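Protein adenylyltransferase MntA (Aphanizomenon flos-aquae 2012/KM1/D3, PDB 7AE2) neutralizes the cognate toxin HepT in a type VII toxin-antitoxin system, mostly by transferring two AMP units in succession from ATP onto a toxin tyrosine. Local coordinates at residues Glu142-Leu145 and Gln146-Val150. Sequence-based numbering, arbitrary orientation.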
ATOM      1  N   GLU B 142      28.224   1.140  -5.099  1.00 34.28           N
ATOM      2  CA  GLU B 142      29.329   0.246  -5.436  1.00 35.84           C
ATOM      3  C   GLU B 142      29.824  -0.509  -4.209  1.00 36.00           C
ATOM      4  O   GLU B 142      30.189  -1.687  -4.302  1.00 31.82           O
ATOM      5  CB  GLU B 142      30.471   1.032  -6.081  1.00 43.83           C
ATOM      6  CG  GLU B 142      31.657   0.172  -6.498  1.00 54.71           C
ATOM      7  CD  GLU B 142      31.278  -0.912  -7.496  1.00 62.92           C
ATOM      8  OE1 GLU B 142      30.421  -0.649  -8.367  1.00 64.86           O
ATOM      9  OE2 GLU B 142      31.833  -2.029  -7.407  1.00 64.82           O
ATOM     10  N   ASN B 143      29.838   0.149  -3.046  1.00 33.10           N
ATOM     11  CA  ASN B 143      30.224  -0.535  -1.817  1.00 34.72           C
ATOM     12  C   ASN B 143      29.232  -1.633  -1.460  1.00 31.12           C
ATOM     13  O   ASN B 143      29.627  -2.715  -1.012  1.00 32.97           O
ATOM     14  CB  ASN B 143      30.345   0.468  -0.671  1.00 40.55           C
ATOM     15  CG  ASN B 143      30.412  -0.207   0.686  1.00 45.40           C
ATOM     16  OD1 ASN B 143      29.400  -0.340   1.375  1.00 50.79           O
ATOM     17  ND2 ASN B 143      31.604  -0.650   1.069  1.00 45.10           N
ATOM     18  N   PHE B 144      27.935  -1.367  -1.641  1.00 30.50           N
ATOM     19  CA  PHE B 144      26.926  -2.401  -1.435  1.00 30.69           C
ATOM     20  C   PHE B 144      27.182  -3.599  -2.341  1.00 33.13           C
ATOM     21  O   PHE B 144      27.135  -4.752  -1.897  1.00 28.67           O
ATOM     22  CB  PHE B 144      25.530  -1.826  -1.682  1.00 30.86           C
ATOM     23  CG  PHE B 144      24.461  -2.872  -1.826  1.00 34.36           C
ATOM     24  CD1 PHE B 144      23.816  -3.377  -0.711  1.00 35.67           C
ATOM     25  CD2 PHE B 144      24.100  -3.349  -3.078  1.00 31.62           C
ATOM     26  CE1 PHE B 144      22.836  -4.345  -0.841  1.00 32.11           C
ATOM     27  CE2 PHE B 144      23.127  -4.320  -3.212  1.00 32.93           C
ATOM     28  CZ  PHE B 144      22.494  -4.817  -2.092  1.00 32.06           C
ATOM     29  N   LEU B 145      27.453  -3.343  -3.622  1.00 31.40           N
ATOM     30  CA  LEU B 145      27.662  -4.436  -4.568  1.00 30.57           C
ATOM     31  C   LEU B 145      28.890  -5.262  -4.200  1.00 28.51           C
ATOM     32  O   LEU B 145      28.888  -6.488  -4.357  1.00 28.47           O
ATOM     33  CB  LEU B 145      27.784  -3.880  -5.986  1.00 28.43           C
ATOM     34  CG  LEU B 145      26.546  -3.152  -6.514  1.00 28.28           C
ATOM     35  CD1 LEU B 145      26.867  -2.425  -7.808  1.00 28.78           C
ATOM     36  CD2 LEU B 145      25.390  -4.126  -6.715  1.00 27.84           C
ATOM     37  N   GLN B 146      29.942  -4.610  -3.699  1.00 29.50           N
ATOM     38  CA  GLN B 146      31.142  -5.340  -3.300  1.00 34.33           C
ATOM     39  C   GLN B 146      30.891  -6.196  -2.064  1.00 33.96           C
ATOM     40  O   GLN B 146      31.365  -7.335  -1.985  1.00 32.69           O
ATOM     41  CB  GLN B 146      32.293  -4.368  -3.042  1.00 40.02           C
ATOM     42  CG  GLN B 146      32.752  -3.606  -4.268  1.00 53.45           C
ATOM     43  CD  GLN B 146      33.902  -2.666  -3.971  1.00 64.47           C
ATOM     44  OE1 GLN B 146      34.511  -2.728  -2.902  1.00 68.25           O
ATOM     45  NE2 GLN B 146      34.204  -1.784  -4.918  1.00 67.45           N
ATOM     46  N   ARG B 147      30.161  -5.659  -1.081  1.00 29.80           N
ATOM     47  CA  ARG B 147      29.899  -6.416   0.139  1.00 34.42           C
ATOM     48  C   ARG B 147      29.044  -7.645  -0.146  1.00 36.09           C
ATOM     49  O   ARG B 147      29.260  -8.711   0.441  1.00 38.61           O
ATOM     50  CB  ARG B 147      29.223  -5.524   1.183  1.00 33.28           C
ATOM     51  CG  ARG B 147      30.128  -4.450   1.772  1.00 39.16           C
ATOM     52  CD  ARG B 147      29.446  -3.689   2.908  1.00 41.58           C
ATOM     53  NE  ARG B 147      28.415  -2.767   2.433  1.00 41.83           N
ATOM     54  CZ  ARG B 147      27.107  -2.984   2.534  1.00 40.61           C
ATOM     55  NH1 ARG B 147      26.655  -4.095   3.099  1.00 38.49           N
ATOM     56  NH2 ARG B 147      26.248  -2.083   2.075  1.00 35.74           N
ATOM     57  N   TRP B 148      28.076  -7.519  -1.049  1.00 31.71           N
ATOM     58  CA  TRP B 148      27.163  -8.608  -1.366  1.00 32.68           C
ATOM     59  C   TRP B 148      27.701  -9.553  -2.434  1.00 30.59           C
ATOM     60  O   TRP B 148      27.041 -10.550  -2.744  1.00 35.29           O
ATOM     61  CB  TRP B 148      25.808  -8.042  -1.800  1.00 26.97           C
ATOM     62  CG  TRP B 148      24.999  -7.535  -0.646  1.00 30.79           C
ATOM     63  CD1 TRP B 148      25.292  -6.471   0.158  1.00 33.19           C
ATOM     64  CD2 TRP B 148      23.767  -8.078  -0.160  1.00 33.86           C
ATOM     65  NE1 TRP B 148      24.318  -6.318   1.114  1.00 33.76           N
ATOM     66  CE2 TRP B 148      23.368  -7.291   0.940  1.00 36.39           C
ATOM     67  CE3 TRP B 148      22.960  -9.153  -0.548  1.00 35.16           C
ATOM     68  CZ2 TRP B 148      22.200  -7.544   1.654  1.00 37.47           C
ATOM     69  CZ3 TRP B 148      21.798  -9.400   0.161  1.00 33.87           C
ATOM     70  CH2 TRP B 148      21.431  -8.600   1.250  1.00 32.08           C
ATOM     71  N   GLY B 149      28.874  -9.276  -2.998  1.00 29.84           N
ATOM     72  CA  GLY B 149      29.478 -10.204  -3.938  1.00 30.74           C
ATOM     73  C   GLY B 149      28.715 -10.354  -5.233  1.00 33.27           C
ATOM     74  O   GLY B 149      28.746 -11.428  -5.844  1.00 32.03           O
ATOM     75  N   VAL B 150      28.019  -9.307  -5.662  1.00 33.03           N
ATOM     76  CA  VAL B 150      27.324  -9.315  -6.940  1.00 31.47           C
ATOM     77  C   VAL B 150      27.898  -8.218  -7.825  1.00 37.09           C
ATOM     78  O   VAL B 150      28.912  -7.592  -7.508  1.00 39.75           O
ATOM     79  CB  VAL B 150      25.803  -9.138  -6.758  1.00 36.50           C
ATOM     80  CG1 VAL B 150      25.222 -10.287  -5.952  1.00 38.95           C
ATOM     81  CG2 VAL B 150      25.502  -7.802  -6.091  1.00 36.41           C
ATOM     82  OXT VAL B 150      27.351  -7.930  -8.886  1.00 42.25           O
TER
HETATM   83  O   HOH W   1      26.831   0.586   0.950  1.00 44.69           O
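F144 and W148 meet one turn apart on the helix 127-148. The rings are neither stacked nor edge-to-face: their planes are 34° apart, and the phenyl rim lies over one face of the indole. The nearest atoms are F144 CE1 and W148 NE1, at 3.1 Å. With chi1 at 166°, the F144 ring projects out from the helix and leans toward its C-terminal end, where W148 lies. W148 NE1 forms a hydrogen bond with an acidic side chain on the chain of another protein.

On another side of the helix, R147 NE donates to N143 OD1 at 2.8 Å. The bond is nearly straight (173°) and lies in the guanidinium plane, but the donor stands above the amide plane of N143. A water accepts from R147 NH2 and may bridge to N143 OD1. R147 NH2 also forms a salt bridge with an acidic side chain of the other protein.

E142 and Q146 cross at about a right angle. Their link, Q146 NE2 to E142 OE2, is weak at 3.4 Å.

At the end, the positive phi of G149 and the bond from V150 N back to L145 O (3.2 Å) make a Schellman motif. L145 CD2 touches V150 CG2 at 3.7 Å, an apolar contact across it. The motif closes the C-terminal helix where it packs on another protein chain, far from the nucleotidyltransferase active site.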